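Local structure of rhamnosidase B (Bacillus sp., 2OKX) at residues L211-A216 and F432-C437; I463-V468 and L508-R513; R887-A892 and E933-N938. The protein hydrolyses alpha-L-rhamnosidic bonds as a glycoside hydrolase of family 78, releasing terminal rhamnose from its substrates. All coordinates share one frame; numbering follows the deposited sequence.

Contact 1: residues L211-A216 and F432-C437; sequences LSRVKA and FEDGDC
Extended through its first two torsions (chi1 176°) and bent at chi3 (67°), Arg213 lays its methylenes over the Phe432 ring before its guanidinium turns to the 432-435 loop. The site is the start of an antiparallel strand pairing in a beta sheet: strand 207-215 takes up the polypeptide just as it leaves that loop to become strand 436-443. Val214 and Asp436 form the hydrogen-bonded pair, with Asp436 N giving a straight 2.7 Å bond to Val214 O (171°) and Val214 N returning one to Asp436 O. Arg213 and Cys437 form the adjoining non-hydrogen-bonded pair. Arg213 CB sits 3.8 Å from the centroid of the Phe432 ring in a CH-pi contact, while Leu211 CD2 meets the rim of the same ring at CZ, 3.7 Å away. A long side chain with an apolar stem and a planar charged end suits this place, because Arg213 NH1 reaches Asp434 O at 2.6 Å with the carbonyl oxygen in the guanidinium plane; NE forms a salt bridge with Glu408. With an alanine here the CB contact could remain, but the Asp434 carbonyl would probably lose its N-H donor and Glu408 its charged partner. The backbone conformation of Gly435 would jam a CB against the preceding carbonyl, and that CB would also strike Arg213 CG. Asp436 is turned to the other face of the sheet, where its carboxylate pairs with Arg513. From the far end of strand 207-215, the extended Lys215 forms a 2.7 Å salt bridge between its NZ and Asp434 OD1, NZ coming to OD1 from above the carboxylate plane.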
loop_
_atom_site.group_PDB
_atom_site.type_symbol
_atom_site.label_atom_id
_atom_site.label_comp_id
_atom_site.label_asym_id
_atom_site.label_seq_id
_atom_site.Cartn_x
_atom_site.Cartn_y
_atom_site.Cartn_z
ATOM N N LEU A 211 13.300 -25.438 6.164
ATOM C CA LEU A 211 12.449 -26.422 5.515
ATOM C C LEU A 211 11.757 -27.108 6.681
ATOM O O LEU A 211 12.389 -27.415 7.688
ATOM C CB LEU A 211 13.272 -27.431 4.702
ATOM C CG LEU A 211 12.423 -28.416 3.884
ATOM C CD1 LEU A 211 13.220 -28.957 2.711
ATOM C CD2 LEU A 211 11.942 -29.543 4.775
ATOM N N SER A 212 10.453 -27.326 6.565
ATOM C CA SER A 212 9.722 -27.954 7.653
ATOM C C SER A 212 8.646 -28.888 7.140
ATOM O O SER A 212 8.163 -28.739 6.018
ATOM C CB SER A 212 9.046 -26.888 8.525
ATOM O OG SER A 212 9.967 -25.928 9.019
ATOM N N ARG A 213 8.289 -29.862 7.968
ATOM C CA ARG A 213 7.208 -30.777 7.635
ATOM C C ARG A 213 6.050 -30.131 8.381
ATOM O O ARG A 213 6.114 -29.953 9.598
ATOM C CB ARG A 213 7.475 -32.184 8.183
ATOM C CG ARG A 213 6.312 -33.155 7.944
ATOM C CD ARG A 213 6.683 -34.588 8.341
ATOM N NE ARG A 213 6.879 -34.748 9.779
ATOM C CZ ARG A 213 5.966 -35.248 10.610
ATOM N NH1 ARG A 213 4.789 -35.642 10.147
ATOM N NH2 ARG A 213 6.234 -35.360 11.904
ATOM N N VAL A 214 4.998 -29.759 7.663
ATOM C CA VAL A 214 3.880 -29.086 8.309
ATOM C C VAL A 214 2.498 -29.599 7.908
ATOM O O VAL A 214 2.355 -30.366 6.959
ATOM C CB VAL A 214 3.929 -27.570 8.008
ATOM C CG1 VAL A 214 5.317 -27.012 8.344
ATOM C CG2 VAL A 214 3.609 -27.323 6.539
ATOM N N LYS A 215 1.488 -29.152 8.647
ATOM C CA LYS A 215 0.100 -29.509 8.381
ATOM C C LYS A 215 -0.803 -28.322 8.680
ATOM O O LYS A 215 -0.627 -27.647 9.693
ATOM C CB LYS A 215 -0.345 -30.684 9.255
ATOM C CG LYS A 215 0.289 -32.018 8.913
ATOM C CD LYS A 215 -0.237 -33.098 9.852
ATOM C CE LYS A 215 0.330 -34.465 9.501
ATOM N NZ LYS A 215 -0.084 -35.504 10.487
ATOM N N ALA A 216 -1.759 -28.077 7.790
ATOM C CA ALA A 216 -2.726 -27.001 7.952
ATOM C C ALA A 216 -3.913 -27.593 8.704
ATOM O O ALA A 216 -4.025 -28.813 8.835
ATOM C CB ALA A 216 -3.181 -26.497 6.592
ATOM N N PHE A 432 7.341 -35.982 2.381
ATOM C CA PHE A 432 7.099 -36.529 3.706
ATOM C C PHE A 432 5.925 -37.496 3.637
ATOM O O PHE A 432 4.962 -37.264 2.904
ATOM C CB PHE A 432 6.802 -35.403 4.698
ATOM C CG PHE A 432 7.948 -34.450 4.885
ATOM C CD1 PHE A 432 7.818 -33.108 4.539
ATOM C CD2 PHE A 432 9.168 -34.903 5.381
ATOM C CE1 PHE A 432 8.889 -32.228 4.682
ATOM C CE2 PHE A 432 10.246 -34.032 5.528
ATOM C CZ PHE A 432 10.104 -32.691 5.177
ATOM N N GLU A 433 6.009 -38.583 4.393
ATOM C CA GLU A 433 4.940 -39.570 4.390
ATOM C C GLU A 433 3.668 -38.981 4.978
ATOM O O GLU A 433 2.570 -39.233 4.483
ATOM C CB GLU A 433 5.344 -40.808 5.188
ATOM C CG GLU A 433 4.332 -41.937 5.065
ATOM C CD GLU A 433 4.656 -43.115 5.951
ATOM O OE1 GLU A 433 4.648 -42.948 7.190
ATOM O OE2 GLU A 433 4.916 -44.210 5.408
ATOM N N ASP A 434 3.821 -38.190 6.035
ATOM C CA ASP A 434 2.678 -37.571 6.686
ATOM C C ASP A 434 2.904 -36.079 6.920
ATOM O O ASP A 434 3.436 -35.681 7.956
ATOM C CB ASP A 434 2.404 -38.247 8.029
ATOM C CG ASP A 434 1.121 -37.764 8.671
ATOM O OD1 ASP A 434 0.978 -37.920 9.898
ATOM O OD2 ASP A 434 0.251 -37.236 7.947
ATOM N N GLY A 435 2.495 -35.260 5.959
ATOM C CA GLY A 435 2.667 -33.825 6.109
ATOM C C GLY A 435 3.097 -33.146 4.829
ATOM O O GLY A 435 3.483 -33.807 3.863
ATOM N N ASP A 436 3.037 -31.819 4.829
ATOM C CA ASP A 436 3.413 -31.020 3.669
ATOM C C ASP A 436 4.859 -30.536 3.801
ATOM O O ASP A 436 5.449 -30.602 4.877
ATOM C CB ASP A 436 2.487 -29.809 3.555
ATOM C CG ASP A 436 1.015 -30.189 3.584
ATOM O OD1 ASP A 436 0.197 -29.336 3.987
ATOM O OD2 ASP A 436 0.674 -31.329 3.195
ATOM N N CYS A 437 5.413 -30.032 2.703
ATOM C CA CYS A 437 6.782 -29.534 2.699
ATOM C C CYS A 437 6.783 -28.012 2.627
ATOM O O CYS A 437 6.387 -27.438 1.618
ATOM C CB CYS A 437 7.553 -30.092 1.501
ATOM S SG CYS A 437 9.282 -29.555 1.426
HETATM O O HOH W 1 2.641 -36.860 11.678
HETATM O O HOH W 2 -2.117 -29.667 5.467
#

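Contact 2: residues I463-V468 and L508-R513; sequences IDAYGV and LFLTVR
Strands 463-468 and 508-513 run antiparallel, their axes 4.5 Å apart at closest approach and their directions at 165°, with Asp464-Thr511 and Tyr466-Phe509 as hydrogen-bonded pairs and Ile463-Val512, Ala465-Leu510 and Gly467-Leu508 as non-hydrogen-bonded pairs. Asp464 N to Thr511 O is nearly straight (2.9 Å, 174°). On the face bearing Asp464 and Tyr466, Arg513 grips one oxygen side-on: NE lies 2.7 Å and NH2 2.8 Å from Asp464 OD1, which stays in the guanidinium plane although the carboxylate is turned 64° to it. OD1 receives NH2 on its anti lone pair, whereas NE approaches from above the carboxylate plane. Thr511 CG2 lies over one guanidinium face, toward its rim. An acid and an arginine suit this buried face because each has a second mate, Arg487 at Asp464 OD2, while Arg513 NH1 is engaged by Asp436; this probably keeps all four ionised. The side chains of Tyr466 and Phe509 run side by side, their rings oblique to each other, and Val468 CG2 closes on the Phe509 edge at CE1 (3.9 Å). The opposite face is aliphatic. Ile463 CG2 meets Leu510 CD1 at 3.8 Å, Ile463 CD1 rests against Val512 CG2, and Leu508 CD1 comes to Ala465 CB at 4.1 Å; the small Ala465 and Gly467 fit beside these leucine branches. Strands 485-489 and 436-443 flank the pair, an interior pairing of the mixed sheet within the concanavalin-like region, and helix 397-402 packs against the polar and aromatic face through Val397, Ser400 and Asn401.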
loop_
_atom_site.group_PDB
_atom_site.type_symbol
_atom_site.label_atom_id
_atom_site.label_comp_id
_atom_site.label_asym_id
_atom_site.label_seq_id
_atom_site.Cartn_x
_atom_site.Cartn_y
_atom_site.Cartn_z
ATOM N N ILE A 463 0.583 -25.770 -4.580
ATOM C CA ILE A 463 1.718 -24.884 -4.348
ATOM C C ILE A 463 1.181 -23.604 -3.700
ATOM O O ILE A 463 0.552 -22.779 -4.369
ATOM C CB ILE A 463 2.436 -24.515 -5.670
ATOM C CG1 ILE A 463 2.880 -25.785 -6.407
ATOM C CG2 ILE A 463 3.658 -23.643 -5.375
ATOM C CD1 ILE A 463 3.885 -26.644 -5.629
ATOM N N ASP A 464 1.416 -23.457 -2.397
ATOM C CA ASP A 464 0.963 -22.289 -1.643
ATOM C C ASP A 464 2.089 -21.280 -1.437
ATOM O O ASP A 464 3.212 -21.651 -1.083
ATOM C CB ASP A 464 0.429 -22.715 -0.275
ATOM C CG ASP A 464 -0.960 -23.322 -0.348
ATOM O OD1 ASP A 464 -1.453 -23.789 0.697
ATOM O OD2 ASP A 464 -1.559 -23.322 -1.443
ATOM N N ALA A 465 1.778 -20.006 -1.655
ATOM C CA ALA A 465 2.754 -18.939 -1.493
ATOM C C ALA A 465 2.203 -17.903 -0.525
ATOM O O ALA A 465 1.049 -17.491 -0.636
ATOM C CB ALA A 465 3.053 -18.294 -2.837
ATOM N N TYR A 466 3.034 -17.491 0.427
ATOM C CA TYR A 466 2.647 -16.510 1.433
ATOM C C TYR A 466 3.868 -15.662 1.802
ATOM O O TYR A 466 4.878 -16.185 2.259
ATOM C CB TYR A 466 2.098 -17.249 2.658
ATOM C CG TYR A 466 1.940 -16.418 3.911
ATOM C CD1 TYR A 466 1.327 -15.163 3.878
ATOM C CD2 TYR A 466 2.366 -16.912 5.145
ATOM C CE1 TYR A 466 1.140 -14.420 5.049
ATOM C CE2 TYR A 466 2.181 -16.184 6.315
ATOM C CZ TYR A 466 1.566 -14.942 6.261
ATOM O OH TYR A 466 1.350 -14.249 7.429
ATOM N N GLY A 467 3.768 -14.352 1.597
ATOM C CA GLY A 467 4.891 -13.481 1.896
ATOM C C GLY A 467 4.761 -12.634 3.149
ATOM O O GLY A 467 3.723 -12.018 3.391
ATOM N N VAL A 468 5.817 -12.615 3.957
ATOM C CA VAL A 468 5.825 -11.800 5.167
ATOM C C VAL A 468 7.045 -10.888 5.109
ATOM O O VAL A 468 7.963 -11.123 4.322
ATOM C CB VAL A 468 5.863 -12.658 6.456
ATOM C CG1 VAL A 468 4.639 -13.565 6.504
ATOM C CG2 VAL A 468 7.141 -13.478 6.523
ATOM N N LEU A 508 9.301 -15.643 1.820
ATOM C CA LEU A 508 8.203 -16.338 1.170
ATOM C C LEU A 508 8.041 -17.757 1.691
ATOM O O LEU A 508 8.964 -18.572 1.622
ATOM C CB LEU A 508 8.424 -16.388 -0.344
ATOM C CG LEU A 508 7.299 -17.027 -1.172
ATOM C CD1 LEU A 508 6.074 -16.120 -1.165
ATOM C CD2 LEU A 508 7.772 -17.243 -2.603
ATOM N N PHE A 509 6.869 -18.047 2.237
ATOM C CA PHE A 509 6.587 -19.395 2.702
ATOM C C PHE A 509 6.037 -20.107 1.474
ATOM O O PHE A 509 4.972 -19.745 0.974
ATOM C CB PHE A 509 5.524 -19.397 3.807
ATOM C CG PHE A 509 6.051 -19.014 5.158
ATOM C CD1 PHE A 509 6.339 -17.687 5.463
ATOM C CD2 PHE A 509 6.266 -19.987 6.130
ATOM C CE1 PHE A 509 6.838 -17.334 6.722
ATOM C CE2 PHE A 509 6.762 -19.647 7.389
ATOM C CZ PHE A 509 7.049 -18.318 7.685
ATOM N N LEU A 510 6.773 -21.093 0.969
ATOM C CA LEU A 510 6.329 -21.844 -0.200
ATOM C C LEU A 510 6.029 -23.236 0.327
ATOM O O LEU A 510 6.937 -23.966 0.717
ATOM C CB LEU A 510 7.433 -21.896 -1.263
ATOM C CG LEU A 510 7.019 -22.508 -2.605
ATOM C CD1 LEU A 510 6.029 -21.583 -3.304
ATOM C CD2 LEU A 510 8.242 -22.723 -3.476
ATOM N N THR A 511 4.750 -23.597 0.357
ATOM C CA THR A 511 4.360 -24.893 0.895
ATOM C C THR A 511 3.755 -25.811 -0.162
ATOM O O THR A 511 2.791 -25.453 -0.844
ATOM C CB THR A 511 3.388 -24.695 2.069
ATOM O OG1 THR A 511 3.930 -23.710 2.961
ATOM C CG2 THR A 511 3.202 -25.985 2.842
ATOM N N VAL A 512 4.351 -26.996 -0.290
ATOM C CA VAL A 512 3.930 -27.991 -1.272
ATOM C C VAL A 512 3.108 -29.072 -0.578
ATOM O O VAL A 512 3.566 -29.677 0.391
ATOM C CB VAL A 512 5.163 -28.632 -1.950
ATOM C CG1 VAL A 512 4.726 -29.586 -3.061
ATOM C CG2 VAL A 512 6.070 -27.537 -2.509
ATOM N N ARG A 513 1.901 -29.312 -1.083
ATOM C CA ARG A 513 1.004 -30.302 -0.488
ATOM C C ARG A 513 0.368 -31.275 -1.493
ATOM O O ARG A 513 0.225 -30.970 -2.676
ATOM C CB ARG A 513 -0.143 -29.596 0.249
ATOM C CG ARG A 513 0.175 -28.224 0.850
ATOM C CD ARG A 513 -1.096 -27.621 1.456
ATOM N NE ARG A 513 -0.962 -26.208 1.815
ATOM C CZ ARG A 513 -0.473 -25.764 2.969
ATOM N NH1 ARG A 513 -0.063 -26.616 3.899
ATOM N NH2 ARG A 513 -0.398 -24.458 3.190
#

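Contact 3: residues R887-A892 and E933-N938; sequences RTVDIA and EDIEVN
In the C-terminal domain, strands 888-891 and 936-939 lie side by side in a small mixed sheet, and theirs is the parallel pairing in it. Thr888, Val889 and Asp890 stand beside Glu936, Val937 and Asn938 in turn. The backbone bonds follow the staggered parallel pattern, in which one residue bonds to two on the partner strand: Val889 N gives to Glu936 O at 2.7 Å, and Val889 O accepts from Asn938 N at 2.9 Å. Ile891 N then donates to Asn938 O at 2.8 Å, and at the start of the pairing Glu936 N reaches Arg887 O over a longer 3.2 Å. There a water bridges the carbonyl oxygens of Arg887 and Asp934.

Among the side chains, Asp890 and Asn938 point the same way from neighbouring strands. Asn938 ND2 donates to Asp890 OD2 at 2.9 Å (169°), nearly along the C-O axis of the carboxylate and close to the plane of its own amide, though the two groups are turned 53° to each other. An asparagine suits the position because its amide supplies an N-H to the acid without adding a charge. On this same face the Glu936 chain extends outward to an exposed end.

Beta-branched residues, at home in strands, fill the other face. Ile891 CG1 crosses to Val937 CG1 at 3.7 Å. Val889 has two conformers, and in one of them its CG1 meets Val937 CG2 at 3.6 Å and Ile935 CG2 at 3.8 Å. Val879 of strand 879-881 touches both Val889 and Ile891, and Ile935 also touches Leu907. A small sheet with one polar and one aliphatic face is consistent with the beta-sandwich C-terminal domain of this family.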
loop_
_atom_site.group_PDB
_atom_site.type_symbol
_atom_site.label_atom_id
_atom_site.label_comp_id
_atom_site.label_asym_id
_atom_site.label_seq_id
_atom_site.Cartn_x
_atom_site.Cartn_y
_atom_site.Cartn_z
ATOM N N ARG A 887 18.740 26.661 -10.262
ATOM C CA ARG A 887 19.552 27.564 -11.074
ATOM C C ARG A 887 20.782 27.983 -10.268
ATOM O O ARG A 887 21.805 28.367 -10.828
ATOM C CB ARG A 887 18.730 28.781 -11.512
ATOM C CG ARG A 887 17.659 28.443 -12.555
ATOM C CD ARG A 887 16.928 29.697 -13.036
ATOM N NE ARG A 887 15.895 29.415 -14.036
ATOM C CZ ARG A 887 14.708 28.872 -13.772
ATOM N NH1 ARG A 887 13.846 28.658 -14.758
ATOM N NH2 ARG A 887 14.372 28.550 -12.530
ATOM N N THR A 888 20.668 27.924 -8.946
ATOM C CA THR A 888 21.804 28.207 -8.076
ATOM C C THR A 888 21.750 27.136 -6.984
ATOM O O THR A 888 20.686 26.598 -6.682
ATOM C CB THR A 888 21.726 29.607 -7.408
ATOM O OG1 THR A 888 20.834 29.566 -6.292
ATOM C CG2 THR A 888 21.242 30.653 -8.399
ATOM N N VAL A 889 22.899 26.811 -6.412
ATOM C CA VAL A 889 22.946 25.807 -5.366
ATOM C C VAL A 889 23.797 26.313 -4.219
ATOM O O VAL A 889 24.830 26.946 -4.427
ATOM C CB VAL A 889 23.530 24.475 -5.904
ATOM C CG1 VAL A 889 24.898 24.714 -6.522
ATOM C CG2 VAL A 889 23.627 23.451 -4.786
ATOM N N ASP A 890 23.333 26.059 -3.003
ATOM C CA ASP A 890 24.052 26.466 -1.812
ATOM C C ASP A 890 24.767 25.247 -1.246
ATOM O O ASP A 890 24.133 24.230 -0.959
ATOM C CB ASP A 890 23.078 27.013 -0.769
ATOM C CG ASP A 890 22.379 28.276 -1.228
ATOM O OD1 ASP A 890 21.387 28.669 -0.579
ATOM O OD2 ASP A 890 22.821 28.877 -2.231
ATOM N N ILE A 891 26.086 25.344 -1.109
ATOM C CA ILE A 891 26.878 24.257 -0.548
ATOM C C ILE A 891 27.354 24.716 0.827
ATOM O O ILE A 891 28.190 25.621 0.941
ATOM C CB ILE A 891 28.103 23.931 -1.431
ATOM C CG1 ILE A 891 27.653 23.602 -2.859
ATOM C CG2 ILE A 891 28.878 22.751 -0.835
ATOM C CD1 ILE A 891 26.700 22.422 -2.973
ATOM N N ALA A 892 26.809 24.105 1.873
ATOM C CA ALA A 892 27.167 24.463 3.243
ATOM C C ALA A 892 27.222 23.210 4.112
ATOM O O ALA A 892 26.263 22.885 4.807
ATOM C CB ALA A 892 26.142 25.446 3.804
ATOM N N GLU A 933 28.139 23.929 -15.656
ATOM C CA GLU A 933 28.661 25.294 -15.731
ATOM C C GLU A 933 27.672 26.442 -15.556
ATOM O O GLU A 933 28.044 27.496 -15.051
ATOM C CB GLU A 933 29.412 25.488 -17.055
ATOM C CG GLU A 933 28.551 25.241 -18.281
ATOM C CD GLU A 933 29.330 25.339 -19.583
ATOM O OE1 GLU A 933 28.766 24.965 -20.634
ATOM O OE2 GLU A 933 30.496 25.788 -19.556
ATOM N N ASP A 934 26.422 26.247 -15.964
ATOM C CA ASP A 934 25.424 27.308 -15.863
ATOM C C ASP A 934 24.744 27.421 -14.501
ATOM O O ASP A 934 23.817 28.203 -14.328
ATOM C CB ASP A 934 24.368 27.128 -16.953
ATOM C CG ASP A 934 23.715 25.769 -16.905
ATOM O OD1 ASP A 934 24.447 24.753 -16.859
ATOM O OD2 ASP A 934 22.468 25.714 -16.919
ATOM N N ILE A 935 25.204 26.644 -13.531
ATOM C CA ILE A 935 24.615 26.710 -12.203
ATOM C C ILE A 935 25.525 27.494 -11.265
ATOM O O ILE A 935 26.709 27.197 -11.150
ATOM C CB ILE A 935 24.365 25.291 -11.645
ATOM C CG1 ILE A 935 23.295 24.599 -12.499
ATOM C CG2 ILE A 935 23.936 25.361 -10.183
ATOM C CD1 ILE A 935 23.010 23.169 -12.105
ATOM N N GLU A 936 24.970 28.514 -10.618
ATOM C CA GLU A 936 25.734 29.325 -9.681
ATOM C C GLU A 936 25.864 28.565 -8.360
ATOM O O GLU A 936 24.878 28.049 -7.830
ATOM C CB GLU A 936 25.036 30.675 -9.465
ATOM C CG GLU A 936 25.552 31.481 -8.277
ATOM C CD GLU A 936 24.943 32.876 -8.207
ATOM O OE1 GLU A 936 24.883 33.448 -7.101
ATOM O OE2 GLU A 936 24.535 33.407 -9.259
ATOM N N VAL A 937 27.085 28.491 -7.843
ATOM C CA VAL A 937 27.352 27.786 -6.591
ATOM C C VAL A 937 27.818 28.728 -5.490
ATOM O O VAL A 937 28.802 29.444 -5.660
ATOM C CB VAL A 937 28.442 26.713 -6.786
ATOM C CG1 VAL A 937 28.683 25.961 -5.476
ATOM C CG2 VAL A 937 28.034 25.752 -7.901
ATOM N N ASN A 938 27.111 28.723 -4.363
ATOM C CA ASN A 938 27.483 29.550 -3.220
ATOM C C ASN A 938 28.084 28.605 -2.180
ATOM O O ASN A 938 27.414 27.681 -1.726
ATOM C CB ASN A 938 26.246 30.244 -2.651
ATOM C CG ASN A 938 25.514 31.060 -3.692
ATOM O OD1 ASN A 938 26.089 31.962 -4.310
ATOM N ND2 ASN A 938 24.238 30.751 -3.898
HETATM O O HOH W 3 22.476 30.376 -12.499
#

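How the contacts relate
Contacts 1 and 2 are successive pairings in one sheet, their centres 12 Å apart, because strands 436-443 and 507-513 are neighbours in it. Two bonds join them directly: the salt bridge of Asp436 OD1 with Arg513 NH1 at 2.7 Å, and a probable hydrogen bond from Val512 N to Cys437 O at 2.8 Å. Contact 3 lies on the opposite side of the chain's centre, about 53 Å from contact 2 and 63 Å from contact 1 between centres. A glycerol, probably from the crystallisation liquor, lies about 3 Å from the Arg213 side chain. Calcium ions lie about 13 Å from the Leu510 side chain and about 11 Å from that of Asp934.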